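Side-chain contacts in neurotoxin (Clostridium botulinum, PDB 1ZB7), which cleaves synaptobrevins (VAMP1, VAMP2 and VAMP3) in the host cytosol as the zinc endopeptidase light chain of botulinum neurotoxin type G: residues A[85-90]-A[381-386]; A[294-299]-A[342-347]; A[396-401]-A[406-411]; A[411-416]-A[420-425]. All coordinates share one frame; numbering follows the deposited sequence.

Contact 1 (A[85-90]-A[381-386])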
loop_
_atom_site.group_PDB
_atom_site.type_symbol
_atom_site.label_atom_id
_atom_site.label_comp_id
_atom_site.label_asym_id
_atom_site.label_seq_id
_atom_site.Cartn_x
_atom_site.Cartn_y
_atom_site.Cartn_z
ATOM N N LYS A 85 -19.364 -0.457 32.369
ATOM C CA LYS A 85 -19.987 0.654 31.682
ATOM C C LYS A 85 -19.511 2.000 32.163
ATOM O O LYS A 85 -19.228 2.894 31.326
ATOM C CB LYS A 85 -21.522 0.574 31.755
ATOM C CG LYS A 85 -22.033 -0.639 30.896
ATOM C CD LYS A 85 -23.517 -0.835 30.957
ATOM C CE LYS A 85 -23.859 -2.156 30.318
ATOM N NZ LYS A 85 -25.262 -2.242 29.897
ATOM N N ASP A 86 -19.465 2.124 33.485
ATOM C CA ASP A 86 -18.955 3.276 34.161
ATOM C C ASP A 86 -17.499 3.552 33.840
ATOM O O ASP A 86 -17.126 4.677 33.560
ATOM C CB ASP A 86 -19.189 3.143 35.711
ATOM C CG ASP A 86 -18.833 4.417 36.483
ATOM O OD1 ASP A 86 -19.398 5.500 36.228
ATOM O OD2 ASP A 86 -17.962 4.349 37.315
ATOM N N LYS A 87 -16.700 2.514 33.817
ATOM C CA LYS A 87 -15.281 2.626 33.407
ATOM C C LYS A 87 -15.064 3.060 31.941
ATOM O O LYS A 87 -14.156 3.932 31.636
ATOM C CB LYS A 87 -14.529 1.317 33.700
ATOM C CG LYS A 87 -13.030 1.419 33.436
ATOM C CD LYS A 87 -12.167 0.228 33.940
ATOM C CE LYS A 87 -10.672 0.500 33.553
ATOM N NZ LYS A 87 -9.651 -0.268 34.234
ATOM N N PHE A 88 -15.861 2.453 31.041
ATOM C CA PHE A 88 -15.904 2.874 29.622
ATOM C C PHE A 88 -16.268 4.383 29.441
ATOM O O PHE A 88 -15.569 5.114 28.756
ATOM C CB PHE A 88 -16.912 2.031 28.890
ATOM C CG PHE A 88 -17.046 2.355 27.418
ATOM C CD1 PHE A 88 -16.307 1.651 26.449
ATOM C CD2 PHE A 88 -17.959 3.266 26.984
ATOM C CE1 PHE A 88 -16.559 1.907 25.107
ATOM C CE2 PHE A 88 -18.147 3.531 25.650
ATOM C CZ PHE A 88 -17.394 2.873 24.727
ATOM N N LEU A 89 -17.358 4.808 30.085
ATOM C CA LEU A 89 -17.806 6.182 30.136
ATOM C C LEU A 89 -16.753 7.221 30.637
ATOM O O LEU A 89 -16.488 8.247 29.960
ATOM C CB LEU A 89 -19.029 6.233 30.982
ATOM C CG LEU A 89 -19.819 7.535 31.233
ATOM C CD1 LEU A 89 -20.167 8.239 29.915
ATOM C CD2 LEU A 89 -21.080 7.146 32.011
ATOM N N LYS A 90 -16.154 6.915 31.771
ATOM C CA LYS A 90 -15.086 7.679 32.346
ATOM C C LYS A 90 -13.844 7.716 31.477
ATOM O O LYS A 90 -13.191 8.768 31.341
ATOM C CB LYS A 90 -14.825 7.215 33.814
ATOM C CG LYS A 90 -15.872 7.865 34.779
ATOM C CD LYS A 90 -16.092 7.114 36.009
ATOM C CE LYS A 90 -17.134 7.832 36.949
ATOM N NZ LYS A 90 -17.536 6.902 38.101
ATOM N N LYS A 381 -4.198 -5.023 25.441
ATOM C CA LYS A 381 -5.307 -4.566 26.334
ATOM C C LYS A 381 -4.611 -3.690 27.363
ATOM O O LYS A 381 -3.518 -3.993 27.802
ATOM C CB LYS A 381 -5.987 -5.825 26.968
ATOM C CG LYS A 381 -7.017 -5.657 28.132
ATOM C CD LYS A 381 -8.104 -4.738 27.686
ATOM C CE LYS A 381 -9.386 -4.593 28.646
ATOM N NZ LYS A 381 -10.588 -4.432 27.776
ATOM N N THR A 382 -5.198 -2.584 27.719
ATOM C CA THR A 382 -4.832 -1.914 28.953
ATOM C C THR A 382 -6.023 -1.784 29.846
ATOM O O THR A 382 -7.100 -1.404 29.409
ATOM C CB THR A 382 -4.105 -0.513 28.733
ATOM O OG1 THR A 382 -3.863 0.132 30.001
ATOM C CG2 THR A 382 -4.879 0.388 27.878
ATOM N N GLU A 383 -5.822 -1.998 31.114
ATOM C CA GLU A 383 -6.818 -1.769 32.168
ATOM C C GLU A 383 -6.489 -0.491 32.967
ATOM O O GLU A 383 -7.175 -0.195 33.899
ATOM C CB GLU A 383 -6.844 -2.923 33.178
ATOM C CG GLU A 383 -7.251 -4.290 32.639
ATOM C CD GLU A 383 -8.712 -4.422 32.286
ATOM O OE1 GLU A 383 -9.500 -3.395 32.312
ATOM O OE2 GLU A 383 -9.066 -5.606 31.977
ATOM N N LYS A 384 -5.467 0.259 32.569
ATOM C CA LYS A 384 -4.906 1.342 33.390
ATOM C C LYS A 384 -5.108 2.786 32.910
ATOM O O LYS A 384 -4.448 3.675 33.404
ATOM C CB LYS A 384 -3.406 1.041 33.568
ATOM C CG LYS A 384 -3.260 -0.202 34.387
ATOM C CD LYS A 384 -1.970 -0.316 35.084
ATOM C CE LYS A 384 -1.889 -1.709 35.709
ATOM N NZ LYS A 384 -0.526 -2.159 35.706
ATOM N N LEU A 385 -6.029 3.017 31.974
ATOM C CA LEU A 385 -6.224 4.330 31.350
ATOM C C LEU A 385 -6.778 5.353 32.331
ATOM O O LEU A 385 -6.543 6.549 32.176
ATOM C CB LEU A 385 -7.172 4.216 30.127
ATOM C CG LEU A 385 -6.571 3.561 28.872
ATOM C CD1 LEU A 385 -7.585 3.575 27.826
ATOM C CD2 LEU A 385 -5.321 4.264 28.362
ATOM N N LEU A 386 -7.490 4.886 33.351
ATOM C CA LEU A 386 -7.870 5.735 34.518
ATOM C C LEU A 386 -6.832 5.857 35.648
ATOM O O LEU A 386 -7.111 6.516 36.639
ATOM C CB LEU A 386 -9.234 5.290 35.131
ATOM C CG LEU A 386 -10.408 5.348 34.140
ATOM C CD1 LEU A 386 -11.695 4.802 34.765
ATOM C CD2 LEU A 386 -10.587 6.791 33.553
#

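Contact 2 (A[294-299]-A[342-347])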
loop_
_atom_site.group_PDB
_atom_site.type_symbol
_atom_site.label_atom_id
_atom_site.label_comp_id
_atom_site.label_asym_id
_atom_site.label_seq_id
_atom_site.Cartn_x
_atom_site.Cartn_y
_atom_site.Cartn_z
ATOM N N GLN A 294 -18.959 21.129 -5.503
ATOM C CA GLN A 294 -20.277 20.893 -6.032
ATOM C C GLN A 294 -21.278 20.496 -4.916
ATOM O O GLN A 294 -22.398 20.971 -4.896
ATOM C CB GLN A 294 -20.211 19.829 -7.168
ATOM C CG GLN A 294 -21.502 19.605 -7.982
ATOM C CD GLN A 294 -22.133 20.921 -8.520
ATOM O OE1 GLN A 294 -21.666 21.443 -9.538
ATOM N NE2 GLN A 294 -23.198 21.438 -7.866
ATOM N N ASN A 295 -20.857 19.644 -3.996
ATOM C CA ASN A 295 -21.681 19.323 -2.832
ATOM C C ASN A 295 -22.074 20.627 -2.037
ATOM O O ASN A 295 -23.210 20.808 -1.649
ATOM C CB ASN A 295 -20.959 18.316 -1.879
ATOM C CG ASN A 295 -20.938 16.922 -2.376
ATOM O OD1 ASN A 295 -21.540 16.622 -3.348
ATOM N ND2 ASN A 295 -20.209 16.031 -1.680
ATOM N N PHE A 296 -21.110 21.490 -1.753
ATOM C CA PHE A 296 -21.419 22.740 -1.042
ATOM C C PHE A 296 -22.376 23.608 -1.860
ATOM O O PHE A 296 -23.341 24.164 -1.290
ATOM C CB PHE A 296 -20.138 23.502 -0.694
ATOM C CG PHE A 296 -19.416 23.028 0.564
ATOM C CD1 PHE A 296 -19.352 21.682 0.929
ATOM C CD2 PHE A 296 -18.738 23.926 1.325
ATOM C CE1 PHE A 296 -18.633 21.253 2.059
ATOM C CE2 PHE A 296 -18.014 23.486 2.485
ATOM C CZ PHE A 296 -17.973 22.153 2.810
ATOM N N GLN A 297 -22.101 23.766 -3.184
ATOM C CA GLN A 297 -22.990 24.512 -4.052
ATOM C C GLN A 297 -24.424 23.925 -4.045
ATOM O O GLN A 297 -25.393 24.653 -3.972
ATOM C CB GLN A 297 -22.452 24.644 -5.485
ATOM C CG GLN A 297 -21.057 25.361 -5.512
ATOM C CD GLN A 297 -20.298 25.250 -6.872
ATOM O OE1 GLN A 297 -20.424 24.234 -7.607
ATOM N NE2 GLN A 297 -19.519 26.298 -7.203
ATOM N N ASP A 298 -24.551 22.606 -4.074
ATOM C CA ASP A 298 -25.860 21.986 -3.965
ATOM C C ASP A 298 -26.607 22.387 -2.697
ATOM O O ASP A 298 -27.846 22.603 -2.730
ATOM C CB ASP A 298 -25.784 20.462 -4.099
ATOM C CG ASP A 298 -25.284 19.988 -5.513
ATOM O OD1 ASP A 298 -25.328 20.677 -6.544
ATOM O OD2 ASP A 298 -24.807 18.858 -5.574
ATOM N N ILE A 299 -25.879 22.476 -1.591
ATOM C CA ILE A 299 -26.461 22.878 -0.306
ATOM C C ILE A 299 -26.864 24.347 -0.354
ATOM O O ILE A 299 -27.978 24.687 0.046
ATOM C CB ILE A 299 -25.558 22.566 0.902
ATOM C CG1 ILE A 299 -25.381 21.033 1.007
ATOM C CG2 ILE A 299 -26.094 23.213 2.198
ATOM C CD1 ILE A 299 -26.678 20.215 1.011
ATOM N N ASP A 342 -12.406 31.305 -2.266
ATOM C CA ASP A 342 -11.382 31.384 -1.218
ATOM C C ASP A 342 -11.842 30.803 0.116
ATOM O O ASP A 342 -11.083 30.121 0.814
ATOM C CB ASP A 342 -10.933 32.837 -1.014
ATOM C CG ASP A 342 -10.140 33.363 -2.226
ATOM O OD1 ASP A 342 -9.275 32.600 -2.681
ATOM O OD2 ASP A 342 -10.380 34.522 -2.717
ATOM N N LYS A 343 -13.101 31.029 0.446
ATOM C CA LYS A 343 -13.612 30.509 1.683
ATOM C C LYS A 343 -13.729 28.987 1.643
ATOM O O LYS A 343 -13.514 28.344 2.650
ATOM C CB LYS A 343 -14.947 31.166 2.036
ATOM C CG LYS A 343 -14.800 32.584 2.524
ATOM C CD LYS A 343 -16.156 33.236 2.619
ATOM C CE LYS A 343 -16.089 34.494 3.408
ATOM N NZ LYS A 343 -16.427 34.132 4.844
ATOM N N PHE A 344 -14.108 28.436 0.490
ATOM C CA PHE A 344 -14.237 27.002 0.337
ATOM C C PHE A 344 -12.853 26.375 0.451
ATOM O O PHE A 344 -12.652 25.367 1.137
ATOM C CB PHE A 344 -14.910 26.630 -1.000
ATOM C CG PHE A 344 -14.867 25.175 -1.281
ATOM C CD1 PHE A 344 -15.787 24.304 -0.671
ATOM C CD2 PHE A 344 -13.844 24.640 -2.045
ATOM C CE1 PHE A 344 -15.699 22.915 -0.846
ATOM C CE2 PHE A 344 -13.753 23.254 -2.240
ATOM C CZ PHE A 344 -14.695 22.396 -1.628
ATOM N N ASP A 345 -11.911 26.969 -0.281
ATOM C CA ASP A 345 -10.518 26.475 -0.348
ATOM C C ASP A 345 -9.887 26.376 1.033
ATOM O O ASP A 345 -9.288 25.367 1.397
ATOM C CB ASP A 345 -9.707 27.410 -1.259
ATOM C CG ASP A 345 -8.409 26.816 -1.690
ATOM O OD1 ASP A 345 -8.399 26.017 -2.669
ATOM O OD2 ASP A 345 -7.385 27.149 -1.034
ATOM N N LYS A 346 -10.041 27.429 1.821
ATOM C CA LYS A 346 -9.493 27.436 3.174
ATOM C C LYS A 346 -10.171 26.390 4.114
ATOM O O LYS A 346 -9.487 25.773 4.948
ATOM C CB LYS A 346 -9.532 28.876 3.765
ATOM C CG LYS A 346 -9.363 28.892 5.342
ATOM C CD LYS A 346 -8.996 30.283 6.016
ATOM C CE LYS A 346 -7.498 30.319 6.573
ATOM N NZ LYS A 346 -6.517 30.913 5.524
ATOM N N LEU A 347 -11.502 26.245 4.020
ATOM C CA LEU A 347 -12.264 25.286 4.811
ATOM C C LEU A 347 -11.978 23.828 4.344
ATOM O O LEU A 347 -11.742 22.956 5.129
ATOM C CB LEU A 347 -13.743 25.560 4.714
ATOM C CG LEU A 347 -14.718 24.642 5.503
ATOM C CD1 LEU A 347 -14.376 24.608 7.104
ATOM C CD2 LEU A 347 -16.149 25.048 5.286
#

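Contact 3 (A[396-401]-A[406-411])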
loop_
_atom_site.group_PDB
_atom_site.type_symbol
_atom_site.label_atom_id
_atom_site.label_comp_id
_atom_site.label_asym_id
_atom_site.label_seq_id
_atom_site.Cartn_x
_atom_site.Cartn_y
_atom_site.Cartn_z
ATOM N N GLY A 396 -0.567 11.655 28.028
ATOM C CA GLY A 396 -0.875 10.220 27.795
ATOM C C GLY A 396 0.044 9.287 28.526
ATOM O O GLY A 396 0.251 9.446 29.708
ATOM N N PHE A 397 0.696 8.357 27.806
ATOM C CA PHE A 397 1.618 7.369 28.402
ATOM C C PHE A 397 3.013 7.944 28.555
ATOM O O PHE A 397 3.822 7.416 29.323
ATOM C CB PHE A 397 1.768 6.092 27.512
ATOM C CG PHE A 397 0.514 5.237 27.392
ATOM C CD1 PHE A 397 0.059 4.490 28.457
ATOM C CD2 PHE A 397 -0.188 5.169 26.175
ATOM C CE1 PHE A 397 -1.094 3.691 28.322
ATOM C CE2 PHE A 397 -1.330 4.366 26.049
ATOM C CZ PHE A 397 -1.761 3.629 27.135
ATOM N N ASN A 398 3.285 9.013 27.831
ATOM C CA ASN A 398 4.648 9.504 27.634
ATOM C C ASN A 398 5.016 10.575 28.719
ATOM O O ASN A 398 5.305 11.723 28.420
ATOM C CB ASN A 398 4.842 10.071 26.209
ATOM C CG ASN A 398 4.661 9.000 25.096
ATOM O OD1 ASN A 398 5.006 7.891 25.306
ATOM N ND2 ASN A 398 4.176 9.392 23.900
ATOM N N ILE A 399 4.954 10.146 29.962
ATOM C CA ILE A 399 5.032 11.042 31.158
ATOM C C ILE A 399 6.498 11.411 31.486
ATOM O O ILE A 399 7.345 10.539 31.749
ATOM C CB ILE A 399 4.397 10.341 32.338
ATOM C CG1 ILE A 399 2.895 10.043 31.991
ATOM C CG2 ILE A 399 4.489 11.188 33.605
ATOM C CD1 ILE A 399 2.316 8.938 32.852
ATOM N N ALA A 400 6.813 12.695 31.320
ATOM C CA ALA A 400 8.237 13.153 31.500
ATOM C C ALA A 400 8.798 12.814 32.887
ATOM O O ALA A 400 9.996 12.411 33.010
ATOM C CB ALA A 400 8.372 14.638 31.196
ATOM N N SER A 401 7.949 12.862 33.917
ATOM C CA SER A 401 8.467 12.616 35.303
ATOM C C SER A 401 8.879 11.153 35.485
ATOM O O SER A 401 9.644 10.806 36.445
ATOM C CB SER A 401 7.481 13.031 36.419
ATOM O OG SER A 401 6.240 12.343 36.309
ATOM N N THR A 406 10.964 10.716 26.506
ATOM C CA THR A 406 12.073 10.564 25.575
ATOM C C THR A 406 11.806 9.363 24.659
ATOM O O THR A 406 11.479 8.273 25.146
ATOM C CB THR A 406 13.439 10.471 26.383
ATOM O OG1 THR A 406 13.845 11.792 26.695
ATOM C CG2 THR A 406 14.599 9.881 25.603
ATOM N N GLU A 407 11.940 9.596 23.344
ATOM C CA GLU A 407 11.801 8.547 22.297
ATOM C C GLU A 407 10.417 7.857 22.293
ATOM O O GLU A 407 10.288 6.735 21.820
ATOM C CB GLU A 407 12.903 7.463 22.451
ATOM C CG GLU A 407 14.247 7.788 21.838
ATOM C CD GLU A 407 15.252 6.677 22.065
ATOM O OE1 GLU A 407 15.278 6.107 23.176
ATOM O OE2 GLU A 407 16.039 6.343 21.164
ATOM N N PHE A 408 9.415 8.526 22.865
ATOM C CA PHE A 408 8.079 7.954 23.178
ATOM C C PHE A 408 8.187 6.577 23.899
ATOM O O PHE A 408 7.503 5.578 23.525
ATOM C CB PHE A 408 7.195 7.830 21.905
ATOM C CG PHE A 408 7.341 8.959 20.916
ATOM C CD1 PHE A 408 6.571 10.110 21.020
ATOM C CD2 PHE A 408 8.210 8.841 19.824
ATOM C CE1 PHE A 408 6.698 11.172 20.094
ATOM C CE2 PHE A 408 8.307 9.867 18.868
ATOM C CZ PHE A 408 7.533 11.041 18.997
ATOM N N ASN A 409 9.023 6.523 24.925
ATOM C CA ASN A 409 9.237 5.296 25.688
ATOM C C ASN A 409 7.985 4.758 26.383
ATOM O O ASN A 409 7.851 3.549 26.664
ATOM C CB ASN A 409 10.367 5.493 26.719
ATOM C CG ASN A 409 11.748 5.170 26.153
ATOM O OD1 ASN A 409 11.907 4.848 24.985
ATOM N ND2 ASN A 409 12.735 5.290 26.973
ATOM N N GLY A 410 7.079 5.661 26.680
ATOM C CA GLY A 410 5.831 5.260 27.337
ATOM C C GLY A 410 4.901 4.435 26.424
ATOM O O GLY A 410 4.042 3.766 26.901
ATOM N N GLN A 411 5.101 4.509 25.111
ATOM C CA GLN A 411 4.369 3.679 24.127
ATOM C C GLN A 411 5.186 2.455 23.667
ATOM O O GLN A 411 4.727 1.632 22.891
ATOM C CB GLN A 411 4.006 4.522 22.905
ATOM C CG GLN A 411 2.890 5.607 23.138
ATOM C CD GLN A 411 2.652 6.398 21.868
ATOM O OE1 GLN A 411 3.210 7.450 21.703
ATOM N NE2 GLN A 411 1.936 5.828 20.927
#

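Contact 4 (A[411-416]-A[420-425])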
loop_
_atom_site.group_PDB
_atom_site.type_symbol
_atom_site.label_atom_id
_atom_site.label_comp_id
_atom_site.label_asym_id
_atom_site.label_seq_id
_atom_site.Cartn_x
_atom_site.Cartn_y
_atom_site.Cartn_z
ATOM N N GLN A 411 5.101 4.509 25.111
ATOM C CA GLN A 411 4.369 3.679 24.127
ATOM C C GLN A 411 5.186 2.455 23.667
ATOM O O GLN A 411 4.727 1.632 22.891
ATOM C CB GLN A 411 4.006 4.522 22.905
ATOM C CG GLN A 411 2.890 5.607 23.138
ATOM C CD GLN A 411 2.652 6.398 21.868
ATOM O OE1 GLN A 411 3.210 7.450 21.703
ATOM N NE2 GLN A 411 1.936 5.828 20.927
ATOM N N ASN A 412 6.383 2.320 24.197
ATOM C CA ASN A 412 7.330 1.283 23.776
ATOM C C ASN A 412 6.975 -0.015 24.477
ATOM O O ASN A 412 7.047 -0.090 25.677
ATOM C CB ASN A 412 8.757 1.744 24.104
ATOM C CG ASN A 412 9.847 0.853 23.478
ATOM O OD1 ASN A 412 9.725 -0.361 23.439
ATOM N ND2 ASN A 412 10.912 1.485 22.979
ATOM N N LYS A 413 6.576 -1.054 23.733
ATOM C CA LYS A 413 6.131 -2.287 24.437
ATOM C C LYS A 413 7.246 -2.866 25.358
ATOM O O LYS A 413 6.910 -3.510 26.369
ATOM C CB LYS A 413 5.756 -3.387 23.480
ATOM C CG LYS A 413 4.351 -3.459 22.919
ATOM C CD LYS A 413 3.940 -4.925 23.198
ATOM C CE LYS A 413 3.265 -5.520 22.120
ATOM N NZ LYS A 413 3.109 -6.954 22.530
ATOM N N ALA A 414 8.526 -2.731 24.956
ATOM C CA ALA A 414 9.629 -3.345 25.753
ATOM C C ALA A 414 9.964 -2.579 27.031
ATOM O O ALA A 414 10.458 -3.183 27.945
ATOM C CB ALA A 414 10.890 -3.537 24.940
ATOM N N VAL A 415 9.666 -1.283 27.095
ATOM C CA VAL A 415 9.969 -0.417 28.190
ATOM C C VAL A 415 8.794 -0.206 29.144
ATOM O O VAL A 415 9.003 -0.145 30.310
ATOM C CB VAL A 415 10.366 0.955 27.664
ATOM C CG1 VAL A 415 10.488 2.007 28.805
ATOM C CG2 VAL A 415 11.627 0.891 26.946
ATOM N N ASN A 416 7.578 0.015 28.653
ATOM C CA ASN A 416 6.469 0.396 29.524
ATOM C C ASN A 416 5.490 -0.788 29.711
ATOM O O ASN A 416 4.286 -0.702 29.455
ATOM C CB ASN A 416 5.754 1.671 28.970
ATOM C CG ASN A 416 4.874 2.317 30.025
ATOM O OD1 ASN A 416 5.001 1.956 31.192
ATOM N ND2 ASN A 416 3.932 3.210 29.629
ATOM N N TYR A 420 0.209 -2.346 30.136
ATOM C CA TYR A 420 -0.643 -3.210 29.253
ATOM C C TYR A 420 -0.518 -4.641 29.584
ATOM O O TYR A 420 0.400 -5.031 30.223
ATOM C CB TYR A 420 -0.278 -3.061 27.757
ATOM C CG TYR A 420 1.037 -3.692 27.405
ATOM C CD1 TYR A 420 1.119 -5.040 27.012
ATOM C CD2 TYR A 420 2.194 -2.948 27.432
ATOM C CE1 TYR A 420 2.383 -5.651 26.714
ATOM C CE2 TYR A 420 3.425 -3.512 27.126
ATOM C CZ TYR A 420 3.521 -4.851 26.793
ATOM O OH TYR A 420 4.757 -5.317 26.498
ATOM N N GLU A 421 -1.391 -5.449 29.020
ATOM C CA GLU A 421 -1.198 -6.884 29.053
ATOM C C GLU A 421 -1.470 -7.505 27.677
ATOM O O GLU A 421 -2.285 -6.962 26.886
ATOM C CB GLU A 421 -2.030 -7.438 30.243
ATOM C CG GLU A 421 -3.435 -7.821 29.958
ATOM C CD GLU A 421 -4.576 -6.891 30.510
ATOM O OE1 GLU A 421 -4.372 -5.751 31.053
ATOM O OE2 GLU A 421 -5.745 -7.350 30.341
ATOM N N GLU A 422 -0.770 -8.602 27.359
ATOM C CA GLU A 422 -0.912 -9.316 26.096
ATOM C C GLU A 422 -2.280 -10.008 26.139
ATOM O O GLU A 422 -2.798 -10.249 27.206
ATOM C CB GLU A 422 0.148 -10.379 25.849
ATOM C CG GLU A 422 1.575 -9.876 25.601
ATOM C CD GLU A 422 1.826 -9.122 24.288
ATOM O OE1 GLU A 422 1.130 -9.248 23.248
ATOM O OE2 GLU A 422 2.837 -8.421 24.277
ATOM N N ILE A 423 -2.878 -10.241 24.964
ATOM C CA ILE A 423 -4.227 -10.903 24.849
ATOM C C ILE A 423 -4.029 -12.412 24.573
ATOM O O ILE A 423 -3.266 -12.772 23.714
ATOM C CB ILE A 423 -5.066 -10.201 23.780
ATOM C CG1 ILE A 423 -5.413 -8.783 24.231
ATOM C CG2 ILE A 423 -6.372 -10.963 23.458
ATOM C CD1 ILE A 423 -5.862 -7.870 23.037
ATOM N N SER A 424 -4.624 -13.303 25.361
ATOM C CA SER A 424 -4.546 -14.760 25.096
ATOM C C SER A 424 -5.254 -15.216 23.835
ATOM O O SER A 424 -6.154 -14.541 23.290
ATOM C CB SER A 424 -5.110 -15.574 26.279
ATOM O OG SER A 424 -6.466 -15.299 26.529
ATOM N N LEU A 425 -4.887 -16.425 23.438
ATOM C CA LEU A 425 -5.500 -17.150 22.347
ATOM C C LEU A 425 -6.932 -17.565 22.562
ATOM O O LEU A 425 -7.661 -17.864 21.604
ATOM C CB LEU A 425 -4.662 -18.412 22.048
ATOM C CG LEU A 425 -3.430 -18.151 21.172
ATOM C CD1 LEU A 425 -2.792 -19.519 20.847
ATOM C CD2 LEU A 425 -3.759 -17.337 19.879
#

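Contact 1 (A[85-90]-A[381-386])
Lys87, on helix 82-99, reaches across to the loop that follows strand 377-381 and there meets Glu383 twice, through its backbone and through its carboxylate. The polar part of the contact begins at the ammonium group. The lysine chain runs out almost fully extended, with CG anti to the backbone N (chi1 -174°), and delivers NZ to the carbonyl O of Glu383. The modelled 2.5 Å between Lys87 NZ and Glu383 O is very short for a hydrogen bond, and its exact length is doubtful. The acidic chain, bent at CG by its chi2 of -71°, brings Glu383 OE1 to 3.7 Å from Lys87 NZ, a long salt bridge.

The apolar part belongs to Leu386. Its CD1 lies 3.9 Å from Lys87 CG, the two side chains sliding past each other in opposite directions, and 4.1 Å from Lys90 CB. The other branch, Leu386 CD2, rests 3.9 Å from the carbonyl O of Lys90.

A third interaction stays within the helix: Lys90 NZ turns back to Asp86 OD2, on the syn side of the carboxylate, at 2.7 Å.

Chemically, the two lysines divide the work. The ammonium of Lys87 joins helix to loop at the protein surface, whereas Lys90 directs its ammonium to Asp86 of its own helix and to Asn9, and offers the loop mainly hydrocarbon and backbone.

Contact 2 (A[294-299]-A[342-347])
A T-shaped aromatic pair, Phe296 with Phe344, joins helix 282-303 to helix 341-354 in the helical part of the clostridial zinc protease. The ring planes stand at 88° with centroids 5.2 Å apart, and the roles are unequal: Phe344 presents its edge and Phe296 receives it on a face. The touching edge is the CD1-CE1 side. Phe344 CE1 sits over the middle of the Phe296 ring, 3.8 Å above its plane, while Phe344 CD1 comes to 3.6 Å from Phe296 CD2. Seen from the other partner, Phe296 CD2 lies at the edge of the Phe344 ring, near its plane.

Leu347, one helical turn beyond Phe344, meets the same ring from a different direction. Its CD2 lies in the plane of Phe296, 3.7 Å from Phe296 CE2, so that one ring is covered over a face and met at an edge by two residues of a single helix. Both Phe344 and Leu347 leave their helix with CG anti to the backbone N (chi1 171° and -180°), which sends them out side by side.

The aromatic chain continues outward: Tyr289 pairs edge-to-face with Phe344, and Tyr327 does so with Phe296. Phe296 also touches Tyr240, just past helix 224-239, which carries the HExxH zinc-binding motif. With no hydrogen bond across it, the contact is a buried apolar helix-helix interface, in which an i, i+3 pair on one helix grips an aromatic ring of the other.

Contact 3 (A[396-401]-A[406-411])
Asn398 carries this contact, its amide meeting Gln411 and the turn around Phe408 within the long loop between strands 377-381 and 421-422. In the first shell, Asn398 ND2 donates to Gln411 OE1 over 3.1 Å, and the bond is fairly straight, 160° at the hydrogen. The acceptor lies near the amide plane of Asn398, but the donor is tilted 22° from the carbonyl plane of Gln411. The same Asn398 ND2 approaches the edge of the Phe408 ring, 3.8 Å from CD1. On the other side of the amide, Asn398 OD1 lies 3.3 Å from the backbone N of Gly410.

Close backbones make this possible. Gly410, with no side chain, comes within 4.4 Å of Asn398 (CA to CA), and its CA makes a CH···O contact of 3.6 Å with Phe397 O. Phe397 CB in turn packs 3.3 Å from Gly410 O.

Farther out, Gly365 O takes a second bond from Asn398 ND2, Lys367 N gives one to Gln411 OE1, and Gln411 NE2 donates to Phe221 O. The Phe397 ring makes edge-to-face pairs with Tyr391 and Phe221. Asn398 ND2 and both polar ends of the Gln411 amide thus have bonded partners, and because each amide binds backbone as well as the other, both are probably held against rotation.

Contact 4 (A[411-416]-A[420-425])
Residues 413-415 have helical backbone angles, and Asn412 O accepts from both Val415 N and Asn416 N; this compact turn faces Tyr420, where the chain enters strand 421-422. That strand is an outer member of a four-stranded antiparallel sheet, paired with strand 377-381. An Asx turn shapes the start of the compact segment, Asn412 OD1 accepting from Ala414 N.

Tyr420 makes the main link. Its chi1 of 72° puts the ring between the backbone N and carbonyl carbon, and the phenol then reaches Lys413: Tyr420 OH donates to Lys413 O over 2.8 Å, tilted 31° from the carbonyl plane. That oxygen lies at the ring's edge, near its plane, and also accepts from Lys417 NZ.

The Lys413 side chain crosses the tyrosine at about a right angle. Its bends at chi2 and chi3 lay CD 3.4 Å from Tyr420 OH and carry the ammonium on toward Glu422. A salt bridge to Glu422 OE2 is modelled there, but its atoms are too close, so the detailed geometry is doubtful. Ile380, on the adjacent strand 377-381, and Phe221, at the end of strand 215-221, pack against both Lys413 and Tyr420. Asn416 O approaches the same tyrosine ring, 3.7 Å from Tyr420 CD2.

Three of the four contacts form one connected group. Contacts 3 and 4 share Gln411, and Gly410 O receives a probable hydrogen bond from Asn416 ND2 at 2.8 Å. Contact 1 touches both: Leu385 CD2 packs 3.8 Å from Phe397 CZ of contact 3, and Lys381 O probably bonds to Glu421 N of contact 4, pairing strand 377-381 with strand 421-422. Contact 2 stands apart, its centre about 40 Å from that of contact 1 and 45 Å from that of contact 4. It packs beside the end of the HExxH helix 224-239, while Phe221, which precedes that helix, is touched by contacts 3 and 4.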